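Local coordinates for surface presentation of antigens protein SpaO (Shigella flexneri, PDB 4TT9) that is required for invasion and for the secretion and surface presentation of the Ipa antigens, here represented by its C-terminal SpoA domain, at residues V54-N59 with I77-W82; L26-T31 with K36-N41. All coordinates share one frame; numbering follows the deposited sequence.

Interaction 1: residues V54-N59 with I77-W82; sequences VNIKVN and IEISSW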
ATOM      1  N   VAL B  54       7.656   1.991  -1.054  1.00 39.21           N
ATOM      2  CA  VAL B  54       6.489   1.132  -1.231  1.00 33.30           C
ATOM      3  C   VAL B  54       6.966  -0.272  -1.535  1.00 37.99           C
ATOM      4  O   VAL B  54       7.879  -0.463  -2.346  1.00 39.20           O
ATOM      5  CB  VAL B  54       5.648   1.586  -2.414  1.00 34.26           C
ATOM      6  CG1 VAL B  54       4.279   0.945  -2.361  1.00 26.03           C
ATOM      7  CG2 VAL B  54       5.533   3.089  -2.409  1.00 33.22           C
ATOM      8  N   ASN B  55       6.355  -1.252  -0.874  1.00 46.17           N
ATOM      9  CA  ASN B  55       6.654  -2.661  -1.108  1.00 37.00           C
ATOM     10  C   ASN B  55       5.673  -3.237  -2.093  1.00 37.93           C
ATOM     11  O   ASN B  55       4.463  -3.080  -1.931  1.00 35.13           O
ATOM     12  CB  ASN B  55       6.559  -3.450   0.193  1.00 33.17           C
ATOM     13  CG  ASN B  55       7.674  -3.129   1.138  1.00 34.71           C
ATOM     14  OD1 ASN B  55       8.673  -2.543   0.743  1.00 40.87           O
ATOM     15  ND2 ASN B  55       7.526  -3.522   2.390  1.00 37.75           N
ATOM     16  N   ILE B  56       6.179  -3.903  -3.118  1.00 40.17           N
ATOM     17  CA  ILE B  56       5.283  -4.465  -4.109  1.00 36.78           C
ATOM     18  C   ILE B  56       5.175  -5.958  -3.870  1.00 39.85           C
ATOM     19  O   ILE B  56       6.184  -6.662  -3.840  1.00 41.33           O
ATOM     20  CB  ILE B  56       5.749  -4.154  -5.530  1.00 37.74           C
ATOM     21  CG1 ILE B  56       6.173  -2.685  -5.611  1.00 32.40           C
ATOM     22  CG2 ILE B  56       4.645  -4.468  -6.540  1.00 38.72           C
ATOM     23  CD1 ILE B  56       6.713  -2.249  -6.952  1.00 32.08           C
ATOM     24  N   LYS B  57       3.942  -6.422  -3.675  1.00 37.93           N
ATOM     25  CA  LYS B  57       3.678  -7.810  -3.356  1.00 36.06           C
ATOM     26  C   LYS B  57       2.824  -8.432  -4.439  1.00 36.72           C
ATOM     27  O   LYS B  57       1.924  -7.788  -4.971  1.00 37.05           O
ATOM     28  CB  LYS B  57       2.952  -7.932  -2.018  1.00 38.83           C
ATOM     29  CG  LYS B  57       3.819  -7.744  -0.785  1.00 38.92           C
ATOM     30  CD  LYS B  57       3.047  -8.194   0.445  1.00 42.36           C
ATOM     31  CE  LYS B  57       3.910  -8.239   1.687  1.00 48.89           C
ATOM     32  NZ  LYS B  57       3.097  -8.607   2.885  1.00 55.33           N
ATOM     33  N   VAL B  58       3.116  -9.680  -4.774  1.00 34.36           N
ATOM     34  CA  VAL B  58       2.277 -10.420  -5.697  1.00 49.28           C
ATOM     35  C   VAL B  58       1.791 -11.662  -4.968  1.00 53.20           C
ATOM     36  O   VAL B  58       2.607 -12.474  -4.542  1.00 62.51           O
ATOM     37  CB  VAL B  58       3.056 -10.835  -6.949  1.00 46.78           C
ATOM     38  CG1 VAL B  58       2.203 -11.717  -7.834  1.00 45.59           C
ATOM     39  CG2 VAL B  58       3.513  -9.609  -7.711  1.00 46.89           C
ATOM     40  N   ASN B  59       0.477 -11.804  -4.816  1.00 47.67           N
ATOM     41  CA  ASN B  59      -0.092 -12.905  -4.037  1.00 48.53           C
ATOM     42  C   ASN B  59       0.557 -13.084  -2.671  1.00 53.95           C
ATOM     43  O   ASN B  59       0.749 -14.219  -2.219  1.00 61.78           O
ATOM     44  CB  ASN B  59      -0.069 -14.231  -4.815  1.00 44.21           C
ATOM     45  CG  ASN B  59      -0.978 -14.203  -6.016  1.00 43.47           C
ATOM     46  OD1 ASN B  59      -1.796 -13.299  -6.158  1.00 45.48           O
ATOM     47  ND2 ASN B  59      -0.851 -15.188  -6.881  1.00 45.57           N
ATOM     48  N   ILE B  77       3.845   4.156  -9.625  1.00 47.25           N
ATOM     49  CA  ILE B  77       4.862   3.596  -8.742  1.00 43.47           C
ATOM     50  C   ILE B  77       6.080   3.244  -9.565  1.00 45.02           C
ATOM     51  O   ILE B  77       6.093   2.228 -10.259  1.00 49.27           O
ATOM     52  CB  ILE B  77       4.357   2.351  -7.953  1.00 31.05           C
ATOM     53  CG1 ILE B  77       3.459   2.781  -6.799  1.00 34.61           C
ATOM     54  CG2 ILE B  77       5.514   1.563  -7.350  1.00 29.82           C
ATOM     55  CD1 ILE B  77       2.010   2.867  -7.163  1.00 41.13           C
ATOM     56  N   GLU B  78       7.094   4.106  -9.511  1.00 47.96           N
ATOM     57  CA  GLU B  78       8.350   3.833 -10.192  1.00 44.97           C
ATOM     58  C   GLU B  78       9.050   2.717  -9.437  1.00 48.99           C
ATOM     59  O   GLU B  78       9.024   2.687  -8.206  1.00 49.26           O
ATOM     60  CB  GLU B  78       9.228   5.079 -10.256  1.00 44.19           C
ATOM     61  CG  GLU B  78      10.478   4.911 -11.125  1.00 49.94           C
ATOM     62  CD  GLU B  78      11.318   6.170 -11.221  1.00 61.60           C
ATOM     63  OE1 GLU B  78      10.775   7.278 -11.019  1.00 63.17           O
ATOM     64  OE2 GLU B  78      12.527   6.047 -11.503  1.00 68.80           O
ATOM     65  N   ILE B  79       9.660   1.791 -10.170  1.00 49.29           N
ATOM     66  CA  ILE B  79      10.252   0.609  -9.555  1.00 43.48           C
ATOM     67  C   ILE B  79      11.737   0.810  -9.277  1.00 39.35           C
ATOM     68  O   ILE B  79      12.509   1.189 -10.156  1.00 36.01           O
ATOM     69  CB  ILE B  79      10.028  -0.644 -10.423  1.00 44.75           C
ATOM     70  CG1 ILE B  79       8.546  -0.793 -10.746  1.00 32.38           C
ATOM     71  CG2 ILE B  79      10.534  -1.895  -9.717  1.00 43.85           C
ATOM     72  CD1 ILE B  79       8.283  -1.791 -11.819  1.00 34.50           C
ATOM     73  N   SER B  80      12.126   0.547  -8.037  1.00 42.04           N
ATOM     74  CA  SER B  80      13.489   0.789  -7.606  1.00 44.97           C
ATOM     75  C   SER B  80      14.218  -0.518  -7.382  1.00 42.32           C
ATOM     76  O   SER B  80      15.447  -0.554  -7.413  1.00 48.04           O
ATOM     77  CB  SER B  80      13.498   1.628  -6.329  1.00 52.19           C
ATOM     78  OG  SER B  80      12.625   1.092  -5.350  1.00 54.12           O
ATOM     79  N   SER B  81      13.455  -1.585  -7.150  1.00 39.63           N
ATOM     80  CA  SER B  81      14.010  -2.928  -7.020  1.00 35.89           C
ATOM     81  C   SER B  81      12.957  -3.981  -7.360  1.00 35.28           C
ATOM     82  O   SER B  81      11.782  -3.806  -7.061  1.00 40.53           O
ATOM     83  CB  SER B  81      14.598  -3.159  -5.622  1.00 36.34           C
ATOM     84  OG  SER B  81      13.710  -2.771  -4.592  1.00 44.68           O
ATOM     85  N   TRP B  82      13.380  -5.063  -8.010  1.00 45.83           N
ATOM     86  CA  TRP B  82      12.466  -6.123  -8.419  1.00 44.24           C
ATOM     87  C   TRP B  82      13.157  -7.460  -8.253  1.00 46.33           C
ATOM     88  O   TRP B  82      14.214  -7.683  -8.827  1.00 47.16           O
ATOM     89  CB  TRP B  82      12.058  -5.936  -9.870  1.00 44.10           C
ATOM     90  CG  TRP B  82      10.777  -6.604 -10.205  1.00 40.64           C
ATOM     91  CD1 TRP B  82      10.601  -7.656 -11.043  1.00 38.78           C
ATOM     92  CD2 TRP B  82       9.479  -6.271  -9.701  1.00 35.06           C
ATOM     93  NE1 TRP B  82       9.274  -7.987 -11.111  1.00 42.19           N
ATOM     94  CE2 TRP B  82       8.563  -7.153 -10.290  1.00 40.19           C
ATOM     95  CE3 TRP B  82       9.004  -5.304  -8.810  1.00 36.14           C
ATOM     96  CZ2 TRP B  82       7.194  -7.105 -10.012  1.00 43.96           C
ATOM     97  CZ3 TRP B  82       7.650  -5.252  -8.539  1.00 32.95           C
ATOM     98  CH2 TRP B  82       6.761  -6.143  -9.137  1.00 38.03           C
TER
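I56 and W82 mark where the two backbones come nearest, CA to CA 8.5 Å, too far apart for direct pairing, because strand 54-58 and the chain at 77-82 are separate partners of strand 61-70. The side chains bridge that gap, and I56 is the one that does the reaching. It runs at about a right angle to W82 and meets the six-membered end of the indole at its rim: I56 CD1 lies near the ring plane, 3.5 Å from W82 CZ3, while the other branch, I56 CG2, sits in the plane, 3.7 Å from W82 CH2. Both branches thus straddle one corner of the ring, and neither lies over a face. The CB of W82 points neither toward strand 54-58 nor away from it; CG anti to the backbone N (chi1 -157°) brings the far end of the indole to I56. I56 CD1 also touches I77 CG2 at 4.0 Å, the two side chains passing one another antiparallel; I79 CG1 adds a looser contact, 4.5 Å from I56 CD1. The contact is wholly apolar. A classic beta bulge, S80 and S81 both facing H65, turns the chain between I77 and W82. In the antiparallel sheet of this SpoA domain, strand 61-70 spans the gap, with V63 touching W82, while F44 of the second subunit packs on I56 and I79, and I77 and E78 pair with a strand of that subunit.

Interaction 2: residues L26-T31 with K36-N41; sequences LEKNMT and KMYVEN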
ATOM      1  N   LEU B  26       2.986   0.544   4.431  1.00 44.57           N
ATOM      2  CA  LEU B  26       3.461   0.309   5.784  1.00 41.74           C
ATOM      3  C   LEU B  26       2.807  -0.927   6.349  1.00 41.69           C
ATOM      4  O   LEU B  26       1.622  -1.158   6.133  1.00 45.44           O
ATOM      5  CB  LEU B  26       3.114   1.504   6.671  1.00 43.07           C
ATOM      6  CG  LEU B  26       3.761   1.516   8.053  1.00 44.49           C
ATOM      7  CD1 LEU B  26       5.231   1.879   7.936  1.00 47.42           C
ATOM      8  CD2 LEU B  26       3.043   2.474   8.976  1.00 43.09           C
ATOM      9  N   GLU B  27       3.592  -1.728   7.059  1.00 45.19           N
ATOM     10  CA  GLU B  27       3.057  -2.803   7.871  1.00 47.85           C
ATOM     11  C   GLU B  27       3.449  -2.472   9.288  1.00 49.95           C
ATOM     12  O   GLU B  27       4.639  -2.368   9.593  1.00 52.54           O
ATOM     13  CB  GLU B  27       3.661  -4.157   7.496  1.00 56.38           C
ATOM     14  CG  GLU B  27       3.173  -4.756   6.191  1.00 60.46           C
ATOM     15  CD  GLU B  27       3.760  -6.131   5.936  1.00 67.63           C
ATOM     16  OE1 GLU B  27       4.475  -6.653   6.819  1.00 70.50           O
ATOM     17  OE2 GLU B  27       3.501  -6.692   4.851  1.00 69.57           O
ATOM     18  N   LYS B  28       2.455  -2.285  10.148  1.00 52.20           N
ATOM     19  CA  LYS B  28       2.715  -2.046  11.559  1.00 53.47           C
ATOM     20  C   LYS B  28       2.268  -3.259  12.369  1.00 54.49           C
ATOM     21  O   LYS B  28       1.114  -3.681  12.279  1.00 54.97           O
ATOM     22  CB  LYS B  28       1.975  -0.793  12.032  1.00 56.69           C
ATOM     23  CG  LYS B  28       2.516  -0.212  13.331  1.00 57.98           C
ATOM     24  CD  LYS B  28       1.789   1.055  13.713  1.00 62.75           C
ATOM     25  CE  LYS B  28       2.677   1.945  14.556  1.00 70.97           C
ATOM     26  NZ  LYS B  28       3.408   1.165  15.582  1.00 73.79           N
ATOM     27  N   ASN B  29       3.193  -3.835  13.130  1.00 58.80           N
ATOM     28  CA  ASN B  29       2.857  -4.913  14.053  1.00 60.99           C
ATOM     29  C   ASN B  29       2.385  -4.303  15.364  1.00 63.32           C
ATOM     30  O   ASN B  29       3.080  -3.457  15.930  1.00 63.86           O
ATOM     31  CB  ASN B  29       4.076  -5.811  14.311  1.00 61.06           C
ATOM     32  CG  ASN B  29       4.293  -6.849  13.218  1.00 57.76           C
ATOM     33  OD1 ASN B  29       3.349  -7.325  12.591  1.00 54.88           O
ATOM     34  ND2 ASN B  29       5.550  -7.215  12.999  1.00 58.76           N
ATOM     35  N   MET B  30       1.214  -4.727  15.844  1.00 61.09           N
ATOM     36  CA  MET B  30       0.653  -4.185  17.082  1.00 57.57           C
ATOM     37  C   MET B  30      -0.336  -5.154  17.729  1.00 55.75           C
ATOM     38  O   MET B  30      -0.927  -5.989  17.049  1.00 54.48           O
ATOM     39  CB  MET B  30      -0.032  -2.839  16.814  1.00 57.52           C
ATOM     40  CG  MET B  30      -1.387  -2.957  16.149  1.00 57.52           C
ATOM     41  SD  MET B  30      -2.174  -1.377  15.804  1.00 59.50           S
ATOM     42  CE  MET B  30      -1.120  -0.753  14.505  1.00 92.15           C
ATOM     43  N   THR B  31      -0.515  -5.038  19.044  1.00 52.54           N
ATOM     44  CA  THR B  31      -1.492  -5.857  19.747  1.00 45.51           C
ATOM     45  C   THR B  31      -2.884  -5.411  19.376  1.00 49.71           C
ATOM     46  O   THR B  31      -3.091  -4.257  19.015  1.00 58.03           O
ATOM     47  CB  THR B  31      -1.353  -5.751  21.275  1.00 50.12           C
ATOM     48  OG1 THR B  31      -1.429  -4.382  21.684  1.00 55.30           O
ATOM     49  CG2 THR B  31      -0.044  -6.317  21.730  1.00 49.90           C
ATOM     50  N   LYS B  36      -6.776  -1.131  19.371  1.00 64.72           N
ATOM     51  CA  LYS B  36      -7.918  -0.408  19.912  1.00 70.50           C
ATOM     52  C   LYS B  36      -7.626   1.090  19.960  1.00 76.76           C
ATOM     53  O   LYS B  36      -8.539   1.910  19.886  1.00 79.35           O
ATOM     54  CB  LYS B  36      -8.265  -0.920  21.313  1.00 73.50           C
ATOM     55  CG  LYS B  36      -8.783  -2.357  21.373  1.00 69.97           C
ATOM     56  CD  LYS B  36      -8.438  -3.001  22.712  1.00 67.34           C
ATOM     57  CE  LYS B  36      -9.360  -4.165  23.053  1.00 65.83           C
ATOM     58  NZ  LYS B  36      -9.597  -5.098  21.924  1.00 61.88           N
ATOM     59  N   MET B  37      -6.348   1.446  20.055  1.00 81.66           N
ATOM     60  CA  MET B  37      -5.954   2.848  20.193  1.00 90.11           C
ATOM     61  C   MET B  37      -6.016   3.623  18.874  1.00 93.15           C
ATOM     62  O   MET B  37      -5.600   4.781  18.804  1.00 98.41           O
ATOM     63  CB  MET B  37      -4.561   2.939  20.805  1.00 91.78           C
ATOM     64  CG  MET B  37      -4.447   2.219  22.133  1.00 90.88           C
ATOM     65  SD  MET B  37      -2.748   1.746  22.480  1.00 84.89           S
ATOM     66  CE  MET B  37      -2.900   1.173  24.172  1.00 68.85           C
ATOM     67  N   TYR B  38      -6.548   2.974  17.843  1.00104.86           N
ATOM     68  CA  TYR B  38      -6.842   3.607  16.561  1.00 94.45           C
ATOM     69  C   TYR B  38      -8.337   3.979  16.484  1.00 98.98           C
ATOM     70  O   TYR B  38      -9.196   3.111  16.651  1.00104.99           O
ATOM     71  CB  TYR B  38      -6.489   2.636  15.439  1.00 85.61           C
ATOM     72  CG  TYR B  38      -5.021   2.595  15.085  1.00 81.27           C
ATOM     73  CD1 TYR B  38      -4.046   2.382  16.054  1.00 83.34           C
ATOM     74  CD2 TYR B  38      -4.614   2.755  13.770  1.00 74.23           C
ATOM     75  CE1 TYR B  38      -2.706   2.348  15.717  1.00 80.95           C
ATOM     76  CE2 TYR B  38      -3.284   2.724  13.423  1.00 74.17           C
ATOM     77  CZ  TYR B  38      -2.334   2.522  14.395  1.00 78.60           C
ATOM     78  OH  TYR B  38      -1.007   2.495  14.030  1.00 77.22           O
ATOM     79  N   VAL B  39      -8.647   5.256  16.238  1.00 92.36           N
ATOM     80  CA  VAL B  39     -10.043   5.732  16.196  1.00 89.99           C
ATOM     81  C   VAL B  39     -10.386   6.462  14.883  1.00 80.90           C
ATOM     82  O   VAL B  39      -9.494   6.846  14.148  1.00 67.73           O
ATOM     83  CB  VAL B  39     -10.367   6.671  17.396  1.00 80.49           C
ATOM     84  CG1 VAL B  39     -10.018   6.013  18.725  1.00 76.77           C
ATOM     85  CG2 VAL B  39      -9.638   7.991  17.253  1.00 74.57           C
ATOM     86  N   GLU B  40     -11.675   6.660  14.593  1.00 86.62           N
ATOM     87  CA  GLU B  40     -12.090   7.357  13.364  1.00 79.57           C
ATOM     88  C   GLU B  40     -11.701   8.832  13.434  1.00 78.45           C
ATOM     89  O   GLU B  40     -11.531   9.377  14.523  1.00 84.10           O
ATOM     90  CB  GLU B  40     -13.601   7.202  13.112  1.00 80.98           C
ATOM     91  CG  GLU B  40     -14.044   7.412  11.651  1.00 71.20           C
ATOM     92  CD  GLU B  40     -15.282   6.597  11.286  1.00 72.78           C
ATOM     93  OE1 GLU B  40     -15.554   5.574  11.949  1.00 71.01           O
ATOM     94  OE2 GLU B  40     -15.978   6.974  10.323  1.00 74.37           O
ATOM     95  N   ASN B  41     -11.556   9.467  12.274  1.00 76.50           N
ATOM     96  CA  ASN B  41     -11.001  10.822  12.177  1.00 77.62           C
ATOM     97  C   ASN B  41      -9.708  11.048  12.978  1.00 79.03           C
ATOM     98  O   ASN B  41      -9.443  12.162  13.432  1.00 82.93           O
ATOM     99  CB  ASN B  41     -12.052  11.895  12.509  1.00 80.15           C
ATOM    100  CG  ASN B  41     -12.903  12.272  11.306  1.00 78.10           C
ATOM    101  OD1 ASN B  41     -12.576  11.935  10.166  1.00 75.49           O
ATOM    102  ND2 ASN B  41     -13.993  12.986  11.555  1.00 78.65           N
TER
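Y38 carries this contact, pointing its ring from the loop after helix 32-36 toward strand 18-31, where M30 and K28 receive its phenol end. M30 makes the broader meeting. Its sulfur is a Met-aromatic partner: M30 SD lies 4.3 Å from the centroid of the Y38 ring, on a line 33° off the ring normal, so it sits obliquely above the ring, displaced to one side. The nearest ring atom is on that side, with M30 SD 3.8 Å from Y38 CE1. A bend at the end of the methionine (chi3 70°) turns the methyl along the ring toward the hydroxyl, which leaves M30 CE 3.5 Å from Y38 CZ and 3.3 Å from Y38 OH. K28 comes to the same oxygen from another direction. K28 CD lies near the ring plane at the hydroxyl edge, the chain descending to it from the side where M30 lies, and approaches Y38 OH to 3.2 Å; a bend at the last torsion carries the ammonium toward E34, with which it forms a long, weak ion pair. Methyl and methylene both press on the phenol oxygen from the strand side, and a bound 1,2-ethanediol, probably from the crystallisation liquor, also lies close to Y38 OH. The Met-aromatic contact closes the strand-helix-loop turn of the SpoA domain on itself at the dimer interface. T31 is the N-cap of helix 32-36, its OG1 bonded to the backbone N of E34, and this helix leads the chain back toward M30. Y38 also stacks on F44 of strand 43-45. L26 to T31 pair antiparallel with a strand of the second subunit, and W82 of that subunit gives Y38 O a weak hydrogen bond.

In the fold
Both segments of interaction 2 precede those of interaction 1 in the chain, and the centres of the two contacts stand 24 Å apart on opposite sides of the chain's centre. Strands 18-31 and 54-58 are nevertheless neighbours in one antiparallel sheet, and a salt bridge, K57 NZ to E27 OE2 at 2.8 Å, ties the two contacts directly. All four segments belong to the FliN C-terminal (SpoA) domain family. The second subunit touches both, extending the sheet at L26-T31 and at I77-E78. F44 stacks on Y38 of its own chain, while the F44 of the second subunit packs on I56, consistent with an intertwined SpoA dimer whose two chains complete each other's core.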